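Local coordinates for peptidase M28 (Shewanella amazonensis SB2B, PDB 3IIB), which probably acts as a zinc-dependent carboxypeptidase or dipeptidase of family M28, likely working as a homodimer, at residues Trp73-Lys79 / Val92-Ser98; Asp177-His183 / Ala200-Asp205; Ala275-Ala280 / Asn419-Ala424. All coordinates share one frame; numbering follows the deposited sequence.

Interaction 1 of 3, residues Trp73-Lys79 / Val92-Ser98; sequences WRRGIAK and VTALGGS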
ATOM      1  N   TRP A  73      15.123  -6.690  20.596  1.00  8.23           N
ATOM      2  CA  TRP A  73      15.592  -6.871  19.234  1.00  8.46           C
ATOM      3  C   TRP A  73      15.353  -5.564  18.480  1.00  8.31           C
ATOM      4  O   TRP A  73      14.274  -4.983  18.541  1.00  9.39           O
ATOM      5  CB  TRP A  73      14.825  -8.014  18.560  1.00  7.85           C
ATOM      6  CG  TRP A  73      15.165  -8.271  17.121  1.00 11.48           C
ATOM      7  CD1 TRP A  73      16.191  -9.052  16.632  1.00  5.87           C
ATOM      8  CD2 TRP A  73      14.442  -7.809  15.975  1.00  7.95           C
ATOM      9  NE1 TRP A  73      16.163  -9.067  15.266  1.00  6.76           N
ATOM     10  CE2 TRP A  73      15.108  -8.311  14.828  1.00  8.69           C
ATOM     11  CE3 TRP A  73      13.323  -6.997  15.798  1.00 10.70           C
ATOM     12  CZ2 TRP A  73      14.675  -8.028  13.510  1.00 10.07           C
ATOM     13  CZ3 TRP A  73      12.903  -6.729  14.483  1.00  7.67           C
ATOM     14  CH2 TRP A  73      13.576  -7.258  13.372  1.00  6.30           C
ATOM     15  N   ARG A  74      16.376  -5.135  17.754  1.00  7.51           N
ATOM     16  CA  ARG A  74      16.364  -3.888  16.973  1.00 10.62           C
ATOM     17  C   ARG A  74      16.538  -4.213  15.495  1.00  9.83           C
ATOM     18  O   ARG A  74      17.464  -4.928  15.116  1.00 11.33           O
ATOM     19  CB  ARG A  74      17.460  -2.939  17.457  1.00 12.37           C
ATOM     20  CG  ARG A  74      17.348  -2.578  18.961  1.00 17.67           C
ATOM     21  N   ARG A  75      15.646  -3.656  14.686  1.00  8.94           N
ATOM     22  CA  ARG A  75      15.610  -3.802  13.274  1.00  9.52           C
ATOM     23  C   ARG A  75      16.559  -2.777  12.651  1.00 12.27           C
ATOM     24  O   ARG A  75      16.516  -1.586  12.989  1.00 15.63           O
ATOM     25  CB  ARG A  75      14.198  -3.502  12.785  1.00  8.62           C
ATOM     26  CG  ARG A  75      13.973  -3.716  11.309  1.00  6.57           C
ATOM     27  CD  ARG A  75      12.561  -3.229  10.919  1.00  7.45           C
ATOM     28  NE  ARG A  75      11.520  -3.921  11.676  1.00  6.84           N
ATOM     29  CZ  ARG A  75      11.100  -5.171  11.454  1.00  6.81           C
ATOM     30  NH1 ARG A  75      11.585  -5.857  10.441  1.00  5.33           N
ATOM     31  NH2 ARG A  75      10.171  -5.727  12.233  1.00  6.02           N
ATOM     32  N   GLY A  76      17.420  -3.235  11.775  1.00 11.56           N
ATOM     33  CA  GLY A  76      18.258  -2.314  11.025  1.00 10.36           C
ATOM     34  C   GLY A  76      17.749  -2.234   9.594  1.00 11.77           C
ATOM     35  O   GLY A  76      16.530  -2.264   9.325  1.00 11.38           O
ATOM     36  N   ILE A  77      18.708  -2.171   8.678  1.00 13.43           N
ATOM     37  CA  ILE A  77      18.432  -2.076   7.250  0.50 11.10           C
ATOM     38  C   ILE A  77      17.814  -3.367   6.699  1.00 11.20           C
ATOM     39  O   ILE A  77      18.045  -4.466   7.205  1.00  9.43           O
ATOM     40  CB  ILE A  77      19.757  -1.717   6.477  0.50 12.77           C
ATOM     41  CG1 ILE A  77      19.469  -1.157   5.078  0.50 13.51           C
ATOM     42  CG2 ILE A  77      20.689  -2.916   6.388  0.50 10.09           C
ATOM     43  CD1 ILE A  77      20.714  -1.043   4.218  0.50 17.34           C
ATOM     44  N   ALA A  78      16.995  -3.236   5.666  1.00  8.93           N
ATOM     45  CA  ALA A  78      16.461  -4.383   4.941  1.00  9.45           C
ATOM     46  C   ALA A  78      16.494  -3.983   3.464  1.00 10.17           C
ATOM     47  O   ALA A  78      15.820  -3.041   3.054  1.00 10.95           O
ATOM     48  CB  ALA A  78      15.037  -4.705   5.387  1.00  9.87           C
ATOM     49  N   LYS A  79      17.315  -4.668   2.693  1.00 11.07           N
ATOM     50  CA  LYS A  79      17.413  -4.446   1.264  1.00 13.64           C
ATOM     51  C   LYS A  79      17.457  -5.799   0.576  1.00 14.48           C
ATOM     52  O   LYS A  79      18.170  -6.703   1.007  1.00 13.32           O
ATOM     53  CB  LYS A  79      18.686  -3.702   0.916  1.00 15.27           C
ATOM     54  CG  LYS A  79      18.736  -2.289   1.398  1.00 25.81           C
ATOM     55  CD  LYS A  79      20.123  -1.689   1.145  1.00 31.71           C
ATOM     56  CE  LYS A  79      20.467  -1.641  -0.344  1.00 37.50           C
ATOM     57  NZ  LYS A  79      21.748  -0.887  -0.589  1.00 44.17           N
ATOM     58  N   VAL A  92      11.129  -5.772   1.078  1.00  3.95           N
ATOM     59  CA  VAL A  92      11.384  -6.847   2.026  1.00  5.61           C
ATOM     60  C   VAL A  92      11.359  -6.252   3.421  1.00  6.10           C
ATOM     61  O   VAL A  92      11.673  -5.080   3.610  1.00  8.95           O
ATOM     62  CB  VAL A  92      12.755  -7.525   1.728  1.00  9.29           C
ATOM     63  CG1 VAL A  92      13.926  -6.578   1.968  1.00 13.16           C
ATOM     64  CG2 VAL A  92      12.956  -8.777   2.532  1.00 12.30           C
ATOM     65  N   THR A  93      11.075  -7.095   4.403  1.00  5.76           N
ATOM     66  CA  THR A  93      11.334  -6.751   5.790  1.00  6.49           C
ATOM     67  C   THR A  93      11.799  -7.988   6.569  1.00  4.53           C
ATOM     68  O   THR A  93      11.376  -9.107   6.293  1.00  4.73           O
ATOM     69  CB  THR A  93      10.077  -6.122   6.444  1.00  7.20           C
ATOM     70  OG1 THR A  93      10.461  -5.458   7.657  1.00 11.80           O
ATOM     71  CG2 THR A  93       9.029  -7.185   6.714  1.00  4.00           C
ATOM     72  N   ALA A  94      12.652  -7.776   7.561  1.00  3.60           N
ATOM     73  CA  ALA A  94      13.108  -8.867   8.405  1.00  2.20           C
ATOM     74  C   ALA A  94      11.897  -9.404   9.176  1.00  4.71           C
ATOM     75  O   ALA A  94      11.023  -8.626   9.621  1.00  5.45           O
ATOM     76  CB  ALA A  94      14.189  -8.359   9.415  1.00  4.75           C
ATOM     77  N   LEU A  95      11.885 -10.715   9.370  1.00  5.30           N
ATOM     78  CA  LEU A  95      11.005 -11.321  10.355  1.00  5.46           C
ATOM     79  C   LEU A  95      11.500 -10.943  11.734  1.00  4.33           C
ATOM     80  O   LEU A  95      12.694 -10.799  11.960  1.00  7.22           O
ATOM     81  CB  LEU A  95      10.925 -12.841  10.174  1.00  4.95           C
ATOM     82  CG  LEU A  95      10.403 -13.281   8.792  1.00 11.04           C
ATOM     83  CD1 LEU A  95      10.174 -14.832   8.779  1.00  9.44           C
ATOM     84  CD2 LEU A  95       9.155 -12.507   8.377  1.00  7.43           C
ATOM     85  N   GLY A  96      10.553 -10.743  12.656  1.00  5.81           N
ATOM     86  CA  GLY A  96      10.874 -10.341  14.010  1.00  5.76           C
ATOM     87  C   GLY A  96      11.787 -11.313  14.704  1.00  6.99           C
ATOM     88  O   GLY A  96      11.456 -12.457  14.867  1.00  7.15           O
ATOM     89  N   GLY A  97      12.935 -10.829  15.131  1.00 10.32           N
ATOM     90  CA  GLY A  97      13.935 -11.667  15.745  1.00  9.06           C
ATOM     91  C   GLY A  97      15.003 -12.208  14.804  1.00  8.82           C
ATOM     92  O   GLY A  97      15.951 -12.832  15.287  1.00  8.09           O
ATOM     93  N   SER A  98      14.910 -11.931  13.499  1.00  7.74           N
ATOM     94  CA  SER A  98      15.922 -12.424  12.558  1.00  4.20           C
ATOM     95  C   SER A  98      17.304 -11.946  12.957  1.00  5.68           C
ATOM     96  O   SER A  98      17.503 -10.780  13.338  1.00  7.20           O
ATOM     97  CB  SER A  98      15.650 -11.933  11.116  1.00  4.65           C
ATOM     98  OG  SER A  98      16.609 -12.491  10.234  1.00  6.78           O
TER
HETATM   99  O   HOH W   1      13.663  -5.199   8.475  1.00  7.37           O
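The indole of Trp73 lies flat on the glycine turn of 92-98. CA of Gly97 sits over the five-membered ring, 3.5 Å from its centroid, while CA of Gly96 covers the six-membered ring. Both are CH-pi contacts, made from the same face of the indole. At the ring edge, NE1 of Trp73 donates to Ser98 O at 2.9 Å, almost in the indole plane and with a 160° angle at the hydrogen. This bond fixes the rotation of the ring, which reaches the turn because CG stands anti to the backbone N (chi1 177°). Ser98 O also accepts from Ser227 OG.

The guanidinium of Arg75 faces the rim of that ring, with CH2 of Trp73 3.7 Å above its centre. At its own edge, NH1 of Arg75 donates to Ala94 O (2.9 Å, 166°), and also to water 1, which accepts from Ala94 N as well. Asp262 pairs with NE, and Thr184 takes up NH2. Further along, CB of Ala78 packs on CG1 of Val92 at 4.1 Å.

Two side-chain bonds and a water thus join the two strands of this beta hairpin, 62-84 and 88-94, where the second strand runs into a type II turn from Leu95 to Ser98, not far from the zinc ligands Glu304 and His402.

Interaction 2 of 3, residues Asp177-His183 / Ala200-Asp205; sequences DHDRMAH and AISNPD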
ATOM      1  N   ASP A 177      -3.321  -8.722   1.194  1.00  7.95           N
ATOM      2  CA  ASP A 177      -3.236  -7.631   0.216  1.00  8.30           C
ATOM      3  C   ASP A 177      -2.439  -7.992  -1.040  1.00  8.77           C
ATOM      4  O   ASP A 177      -1.688  -8.958  -1.056  1.00  5.66           O
ATOM      5  CB  ASP A 177      -2.499  -6.489   0.871  1.00  7.77           C
ATOM      6  CG  ASP A 177      -1.111  -6.883   1.271  1.00  4.71           C
ATOM      7  OD1 ASP A 177      -1.013  -7.645   2.267  1.00  7.14           O
ATOM      8  OD2 ASP A 177      -0.153  -6.469   0.559  1.00 10.01           O
ATOM      9  N   HIS A 178      -2.562  -7.166  -2.088  1.00  6.97           N
ATOM     10  CA  HIS A 178      -1.572  -7.165  -3.172  1.00  7.12           C
ATOM     11  C   HIS A 178      -0.911  -5.784  -3.222  1.00  7.46           C
ATOM     12  O   HIS A 178      -0.702  -5.196  -4.284  1.00  6.39           O
ATOM     13  CB  HIS A 178      -2.176  -7.595  -4.526  1.00 10.52           C
ATOM     14  CG  HIS A 178      -3.332  -6.774  -4.984  1.00 14.27           C
ATOM     15  ND1 HIS A 178      -3.269  -5.931  -6.077  1.00 11.05           N
ATOM     16  CD2 HIS A 178      -4.611  -6.713  -4.543  1.00 24.46           C
ATOM     17  CE1 HIS A 178      -4.437  -5.345  -6.251  1.00 14.87           C
ATOM     18  NE2 HIS A 178      -5.276  -5.810  -5.341  1.00 20.14           N
ATOM     19  N   ASP A 179      -0.603  -5.255  -2.038  1.00  6.34           N
ATOM     20  CA  ASP A 179       0.192  -4.032  -1.937  1.00  5.39           C
ATOM     21  C   ASP A 179       1.673  -4.342  -1.777  1.00  6.59           C
ATOM     22  O   ASP A 179       2.067  -5.433  -1.347  1.00  7.06           O
ATOM     23  CB  ASP A 179      -0.275  -3.218  -0.761  1.00  6.58           C
ATOM     24  CG  ASP A 179      -1.661  -2.683  -0.929  1.00  9.92           C
ATOM     25  OD1 ASP A 179      -1.995  -2.196  -2.048  1.00  9.53           O
ATOM     26  OD2 ASP A 179      -2.437  -2.772   0.059  1.00  7.24           O
ATOM     27  N   ARG A 180       2.488  -3.353  -2.135  1.00  6.98           N
ATOM     28  CA  ARG A 180       3.936  -3.445  -2.058  1.00  3.82           C
ATOM     29  C   ARG A 180       4.354  -3.165  -0.612  1.00  4.78           C
ATOM     30  O   ARG A 180       5.099  -2.217  -0.321  1.00  5.73           O
ATOM     31  CB  ARG A 180       4.582  -2.506  -3.054  1.00  2.00           C
ATOM     32  CG  ARG A 180       6.016  -2.864  -3.335  1.00  2.52           C
ATOM     33  CD  ARG A 180       6.090  -3.857  -4.469  1.00  3.23           C
ATOM     34  NE  ARG A 180       7.461  -4.290  -4.720  1.00  5.50           N
ATOM     35  CZ  ARG A 180       8.359  -3.598  -5.409  1.00  2.98           C
ATOM     36  NH1 ARG A 180       8.064  -2.422  -5.941  1.00  5.92           N
ATOM     37  NH2 ARG A 180       9.574  -4.114  -5.581  1.00  4.58           N
HETATM   38  N   MSE A 181       3.889  -4.046   0.283  1.00  4.71           N
HETATM   39  CA  MSE A 181       4.093  -3.920   1.711  1.00  5.93           C
HETATM   40  C   MSE A 181       4.609  -5.296   2.176  1.00  3.31           C
HETATM   41  O   MSE A 181       3.983  -6.333   1.886  1.00  5.58           O
HETATM   42  CB  MSE A 181       2.757  -3.631   2.418  1.00  5.60           C
HETATM   43  CG  MSE A 181       2.116  -2.325   2.012  1.00  5.76           C
HETATM   44 SE   MSE A 181       2.851  -0.837   2.947  0.75  3.25          SE
HETATM   45  CE  MSE A 181       4.637  -0.595   2.400  1.00 10.53           C
ATOM     46  N   ALA A 182       5.722  -5.274   2.923  1.00  3.68           N
ATOM     47  CA  ALA A 182       6.266  -6.472   3.528  1.00  4.54           C
ATOM     48  C   ALA A 182       5.745  -6.582   4.975  1.00  3.67           C
ATOM     49  O   ALA A 182       5.767  -5.595   5.749  1.00  4.92           O
ATOM     50  CB  ALA A 182       7.795  -6.507   3.430  1.00  4.23           C
ATOM     51  N   HIS A 183       5.222  -7.768   5.302  1.00  5.34           N
ATOM     52  CA  HIS A 183       4.614  -8.017   6.605  1.00  5.56           C
ATOM     53  C   HIS A 183       5.661  -8.687   7.504  1.00  6.52           C
ATOM     54  O   HIS A 183       6.234  -9.728   7.145  1.00  6.42           O
ATOM     55  CB  HIS A 183       3.418  -8.953   6.513  1.00  5.24           C
ATOM     56  CG  HIS A 183       2.257  -8.460   5.721  1.00  7.74           C
ATOM     57  ND1 HIS A 183       0.977  -8.396   6.246  1.00  3.75           N
ATOM     58  CD2 HIS A 183       2.156  -8.062   4.429  1.00  3.87           C
ATOM     59  CE1 HIS A 183       0.142  -8.005   5.308  1.00  5.86           C
ATOM     60  NE2 HIS A 183       0.834  -7.788   4.195  1.00  2.92           N
ATOM     61  N   ALA A 200      10.422 -11.408   5.003  1.00  3.82           N
ATOM     62  CA  ALA A 200       9.189 -11.475   4.207  1.00  4.31           C
ATOM     63  C   ALA A 200       9.279 -10.465   3.068  1.00  6.60           C
ATOM     64  O   ALA A 200       9.794  -9.352   3.249  1.00  7.39           O
ATOM     65  CB  ALA A 200       7.974 -11.174   5.076  1.00  4.39           C
ATOM     66  N   ILE A 201       8.773 -10.864   1.897  1.00  6.51           N
ATOM     67  CA  ILE A 201       8.693  -9.980   0.751  1.00  5.63           C
ATOM     68  C   ILE A 201       7.234  -9.695   0.471  1.00  6.61           C
ATOM     69  O   ILE A 201       6.346 -10.419   0.952  1.00  5.37           O
ATOM     70  CB  ILE A 201       9.418 -10.516  -0.494  1.00  4.04           C
ATOM     71  CG1 ILE A 201       8.721 -11.779  -1.068  1.00  7.87           C
ATOM     72  CG2 ILE A 201      10.891 -10.751  -0.190  1.00  8.28           C
ATOM     73  CD1 ILE A 201       9.458 -12.447  -2.256  1.00  6.71           C
ATOM     74  N   SER A 202       6.984  -8.581  -0.221  1.00  5.85           N
ATOM     75  CA  SER A 202       5.615  -8.187  -0.508  1.00  3.94           C
ATOM     76  C   SER A 202       4.982  -9.229  -1.385  1.00  3.59           C
ATOM     77  O   SER A 202       5.658  -9.955  -2.105  1.00  4.26           O
ATOM     78  CB  SER A 202       5.510  -6.812  -1.190  1.00  6.55           C
ATOM     79  OG  SER A 202       5.926  -6.829  -2.546  1.00  5.16           O
ATOM     80  N   ASN A 203       3.660  -9.278  -1.334  1.00  3.26           N
ATOM     81  CA  ASN A 203       2.902 -10.142  -2.223  1.00  3.29           C
ATOM     82  C   ASN A 203       3.194  -9.944  -3.726  1.00  5.59           C
ATOM     83  O   ASN A 203       3.450 -10.930  -4.404  1.00  5.80           O
ATOM     84  CB  ASN A 203       1.423 -10.049  -1.853  1.00  2.48           C
ATOM     85  CG  ASN A 203       1.049 -11.072  -0.794  1.00 12.45           C
ATOM     86  OD1 ASN A 203       0.930 -12.263  -1.086  1.00  8.30           O
ATOM     87  ND2 ASN A 203       0.996 -10.636   0.461  1.00 12.46           N
ATOM     88  N   PRO A 204       3.260  -8.679  -4.232  1.00  4.66           N
ATOM     89  CA  PRO A 204       3.633  -8.490  -5.650  1.00  6.14           C
ATOM     90  C   PRO A 204       5.044  -9.022  -5.951  1.00  4.55           C
ATOM     91  O   PRO A 204       5.296  -9.562  -7.012  1.00  4.61           O
ATOM     92  CB  PRO A 204       3.525  -6.975  -5.834  1.00  3.34           C
ATOM     93  CG  PRO A 204       2.426  -6.582  -4.831  1.00  6.31           C
ATOM     94  CD  PRO A 204       2.767  -7.422  -3.633  1.00  6.33           C
ATOM     95  N   ASP A 205       5.965  -8.890  -4.994  1.00  4.80           N
ATOM     96  CA  ASP A 205       7.312  -9.402  -5.217  1.00  3.78           C
ATOM     97  C   ASP A 205       7.355 -10.952  -5.307  1.00  4.29           C
ATOM     98  O   ASP A 205       8.104 -11.533  -6.079  1.00  5.52           O
ATOM     99  CB  ASP A 205       8.246  -8.893  -4.106  1.00  2.10           C
ATOM    100  CG  ASP A 205       8.570  -7.441  -4.259  1.00  8.92           C
ATOM    101  OD1 ASP A 205       9.068  -7.063  -5.347  1.00  5.24           O
ATOM    102  OD2 ASP A 205       8.328  -6.688  -3.284  1.00  5.51           O
TER
HETATM  103  O   HOH W   2       2.067  -7.795   0.743  1.00  5.76           O
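The guanidinium of Arg180 meets the carboxylate of Asp205 at its edge, side-on, with the two planes turned 60° apart. NE lies 2.9 Å from OD2 of Asp205 in a nearly straight bond, and NH2 donates to the syn lone pair of OD1 of Asp205, at 3.0 Å, completing a two-nitrogen salt bridge. One face of the carboxylate is shared: NE of Arg180 and OG of Ser202 both come to OD2 from above its plane on the same side, and the backbone N of Val91 donates to OD2 as well. The bend at chi2 (88°) lays CD of Arg180 alongside Ser202 OG, at 3.5 Å, and leaves that oxygen at the guanidinium edge. Ser202 OG in turn accepts from Asp205 N, at 3.2 Å.

A second flat group, the ring of His183, has Asp177 at its edge. NE2 of His183 donates to OD1 of Asp177 at 2.7 Å, while OD2 of Asp177 takes the backbone N of Asp179 through its anti lone pair. Between the segments, water 2 accepts from N and ND2 of Asn203 and sits 2.6 Å from OD2 of Asp177; OD1 of Asn203 bonds to Arg172 NH1. Pro204 CD packs against Asp179 O at 3.1 Å.

ND1 of His178 bonds to Asp409 of the second subunit, and Arg180 NH1 to Glu263 O of that subunit, so 177-183 helps form the dimer interface. His183 lies beside the zinc ligand His402. Ser202 is the N-cap of helix 203-213, and the Asp177-Asp179 bond forms an Asx turn.

Interaction 3 of 3, residues Ala275-Ala280 / Asn419-Ala424; sequences AIVTAA and NVAVYA
Two backbone carbonyls, those of Ala415 and Gly335, hold ND2 of Asn419, whose CB at the same time presses on CD1 of Ile276 at 3.4 Å. The contact is helix-helix packing in the zinc-peptidase domain of family M28. The segments 275-280 and 419-424, on helices 267-285 and 413-432, cross at -55° with axes 8.2 Å apart at closest approach, a geometry close to the ridges-into-grooves class in which ridges of residues four apart mesh. Ile276 and Ala280 on one helix indeed lie against Val420 and Ala424 on the other.

Small residues permit the close approach. Where Ala280 faces Ala424, the CA atoms are 4.4 Å apart, and CB of Ala280 rests on the backbone of the other helix as much as on side chains. Val420 fits between Ile276 and Ala279: its CG1 branch, anti to the backbone N (chi1 174°), lies against CB of Ala279 at 3.8 Å, while CG2 reaches back to CA of Ile276.

On the flank of the contact, Ile276 and Val277 both meet the ring of Tyr423. CG1 of Val277 lies over one face of it, the two side chains running side by side and pointing the same way, whereas the side chains of Ile276 and Tyr423 cross at a slant. Leu390 of strand 387-392 and Ser330 also touch Tyr423, and helices 3-19 and 22-33 cover other parts of the two segments. Across the helices the interactions are apolar, and the closest approach of the isoleucine to the tyrosine ring joins CG2 of Ile276 to CD1 of Tyr423 at 3.6 Å.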
ATOM      1  N   ALA A 275      -8.275   1.160  22.489  1.00  5.11           N
ATOM      2  CA  ALA A 275      -9.315   2.185  22.493  1.00  3.31           C
ATOM      3  C   ALA A 275     -10.649   1.589  22.784  1.00  4.97           C
ATOM      4  O   ALA A 275     -11.463   2.206  23.487  1.00  5.63           O
ATOM      5  CB  ALA A 275      -9.359   2.918  21.155  1.00  3.63           C
ATOM      6  N   ILE A 276     -10.902   0.398  22.240  1.00  5.75           N
ATOM      7  CA  ILE A 276     -12.213  -0.236  22.404  1.00  5.40           C
ATOM      8  C   ILE A 276     -12.452  -0.530  23.867  1.00  6.42           C
ATOM      9  O   ILE A 276     -13.483  -0.121  24.436  1.00  4.35           O
ATOM     10  CB  ILE A 276     -12.313  -1.506  21.542  1.00  5.09           C
ATOM     11  CG1 ILE A 276     -12.504  -1.115  20.080  1.00  6.49           C
ATOM     12  CG2 ILE A 276     -13.467  -2.421  22.021  1.00  4.09           C
ATOM     13  CD1 ILE A 276     -12.091  -2.221  19.067  1.00  3.94           C
ATOM     14  N   VAL A 277     -11.505  -1.242  24.501  1.00  6.63           N
ATOM     15  CA  VAL A 277     -11.720  -1.642  25.918  1.00  7.10           C
ATOM     16  C   VAL A 277     -11.633  -0.454  26.882  1.00  3.81           C
ATOM     17  O   VAL A 277     -12.450  -0.358  27.835  1.00  3.94           O
ATOM     18  CB  VAL A 277     -10.846  -2.833  26.374  1.00  3.77           C
ATOM     19  CG1 VAL A 277     -11.109  -4.077  25.463  1.00  6.49           C
ATOM     20  CG2 VAL A 277      -9.337  -2.483  26.439  1.00  4.75           C
ATOM     21  N   THR A 278     -10.750   0.503  26.606  1.00  3.63           N
ATOM     22  CA  THR A 278     -10.631   1.720  27.467  1.00  4.01           C
ATOM     23  C   THR A 278     -11.878   2.594  27.373  1.00  4.37           C
ATOM     24  O   THR A 278     -12.426   3.012  28.396  1.00  5.61           O
ATOM     25  CB  THR A 278      -9.388   2.531  27.144  1.00  6.15           C
ATOM     26  OG1 THR A 278      -8.240   1.686  27.272  1.00  4.88           O
ATOM     27  CG2 THR A 278      -9.231   3.721  28.116  1.00  5.97           C
ATOM     28  N   ALA A 279     -12.325   2.879  26.149  1.00  4.38           N
ATOM     29  CA  ALA A 279     -13.553   3.659  25.968  1.00  5.93           C
ATOM     30  C   ALA A 279     -14.775   2.964  26.564  1.00  4.94           C
ATOM     31  O   ALA A 279     -15.590   3.619  27.225  1.00  4.38           O
ATOM     32  CB  ALA A 279     -13.807   3.995  24.466  1.00  3.48           C
ATOM     33  N   ALA A 280     -14.909   1.659  26.348  1.00  5.89           N
ATOM     34  CA  ALA A 280     -16.034   0.885  26.929  1.00  5.45           C
ATOM     35  C   ALA A 280     -16.053   1.023  28.452  1.00  4.69           C
ATOM     36  O   ALA A 280     -17.101   1.284  29.053  1.00  5.23           O
ATOM     37  CB  ALA A 280     -15.976  -0.591  26.500  1.00  4.88           C
ATOM     38  N   ASN A 419     -17.701  -1.664  18.220  1.00  3.92           N
ATOM     39  CA  ASN A 419     -16.957  -2.458  19.181  1.00  4.82           C
ATOM     40  C   ASN A 419     -16.992  -1.880  20.592  1.00  4.02           C
ATOM     41  O   ASN A 419     -17.149  -2.622  21.564  1.00  3.26           O
ATOM     42  CB  ASN A 419     -15.487  -2.603  18.791  1.00  4.20           C
ATOM     43  CG  ASN A 419     -15.259  -3.575  17.639  1.00  7.10           C
ATOM     44  OD1 ASN A 419     -14.967  -4.757  17.859  1.00  6.86           O
ATOM     45  ND2 ASN A 419     -15.353  -3.069  16.389  1.00  5.48           N
ATOM     46  N   VAL A 420     -16.875  -0.557  20.700  1.00  3.15           N
ATOM     47  CA  VAL A 420     -16.949   0.113  21.992  1.00  2.00           C
ATOM     48  C   VAL A 420     -18.331  -0.180  22.634  1.00  7.08           C
ATOM     49  O   VAL A 420     -18.419  -0.541  23.823  1.00  4.81           O
ATOM     50  CB  VAL A 420     -16.732   1.629  21.869  1.00  3.43           C
ATOM     51  CG1 VAL A 420     -16.977   2.272  23.203  1.00  3.03           C
ATOM     52  CG2 VAL A 420     -15.336   1.906  21.389  1.00  2.75           C
ATOM     53  N   ALA A 421     -19.369  -0.105  21.802  1.00  6.35           N
ATOM     54  CA  ALA A 421     -20.756  -0.344  22.249  1.00  2.00           C
ATOM     55  C   ALA A 421     -20.901  -1.751  22.761  1.00  5.24           C
ATOM     56  O   ALA A 421     -21.428  -1.955  23.851  1.00  4.70           O
ATOM     57  CB  ALA A 421     -21.783  -0.104  21.115  1.00  3.05           C
ATOM     58  N   VAL A 422     -20.412  -2.733  21.997  1.00  4.03           N
ATOM     59  CA  VAL A 422     -20.578  -4.150  22.376  1.00  3.67           C
ATOM     60  C   VAL A 422     -19.730  -4.510  23.615  1.00  4.57           C
ATOM     61  O   VAL A 422     -20.197  -5.240  24.495  1.00  4.69           O
ATOM     62  CB  VAL A 422     -20.218  -5.077  21.225  1.00  2.70           C
ATOM     63  CG1 VAL A 422     -20.403  -6.525  21.691  1.00  2.84           C
ATOM     64  CG2 VAL A 422     -21.142  -4.791  20.034  1.00  5.34           C
ATOM     65  N   TYR A 423     -18.496  -3.992  23.717  1.00  5.04           N
ATOM     66  CA  TYR A 423     -17.690  -4.258  24.910  1.00  5.47           C
ATOM     67  C   TYR A 423     -18.294  -3.610  26.143  1.00  3.77           C
ATOM     68  O   TYR A 423     -18.224  -4.171  27.232  1.00  4.81           O
ATOM     69  CB  TYR A 423     -16.217  -3.849  24.762  1.00  5.86           C
ATOM     70  CG  TYR A 423     -15.365  -5.011  24.299  1.00  5.30           C
ATOM     71  CD1 TYR A 423     -15.277  -5.357  22.953  1.00  5.42           C
ATOM     72  CD2 TYR A 423     -14.685  -5.811  25.212  1.00  3.69           C
ATOM     73  CE1 TYR A 423     -14.501  -6.421  22.540  1.00  4.27           C
ATOM     74  CE2 TYR A 423     -13.923  -6.887  24.811  1.00  8.04           C
ATOM     75  CZ  TYR A 423     -13.849  -7.215  23.486  1.00  7.56           C
ATOM     76  OH  TYR A 423     -13.074  -8.304  23.099  1.00  8.44           O
ATOM     77  N   ALA A 424     -18.878  -2.426  25.973  1.00  4.90           N
ATOM     78  CA  ALA A 424     -19.515  -1.749  27.094  1.00  5.79           C
ATOM     79  C   ALA A 424     -20.696  -2.591  27.595  1.00  6.04           C
ATOM     80  O   ALA A 424     -20.859  -2.786  28.814  1.00  7.23           O
ATOM     81  CB  ALA A 424     -19.922  -0.346  26.726  1.00  4.58           C
TER

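How the interactions relate
Interactions 1 and 2 are neighbours in one sheet: strands 88-94 and 198-201 run side by side, Thr93 O lies 2.8 Å from Ala200 N in a probable hydrogen bond, and CB of Ala182 packs against the backbone of Val92 and Thr93. Interaction 3 belongs to another region, its centre about 34 Å from that of interaction 1 and on the opposite side of the chain's centre. The chemistry follows the place. Interaction 1, partly buried, mixes ring packing with a water-assisted arginine; interaction 2, buried but at the subunit boundary, relies on charges and ordered water; interaction 3, wholly buried between helices, joins them by apolar packing.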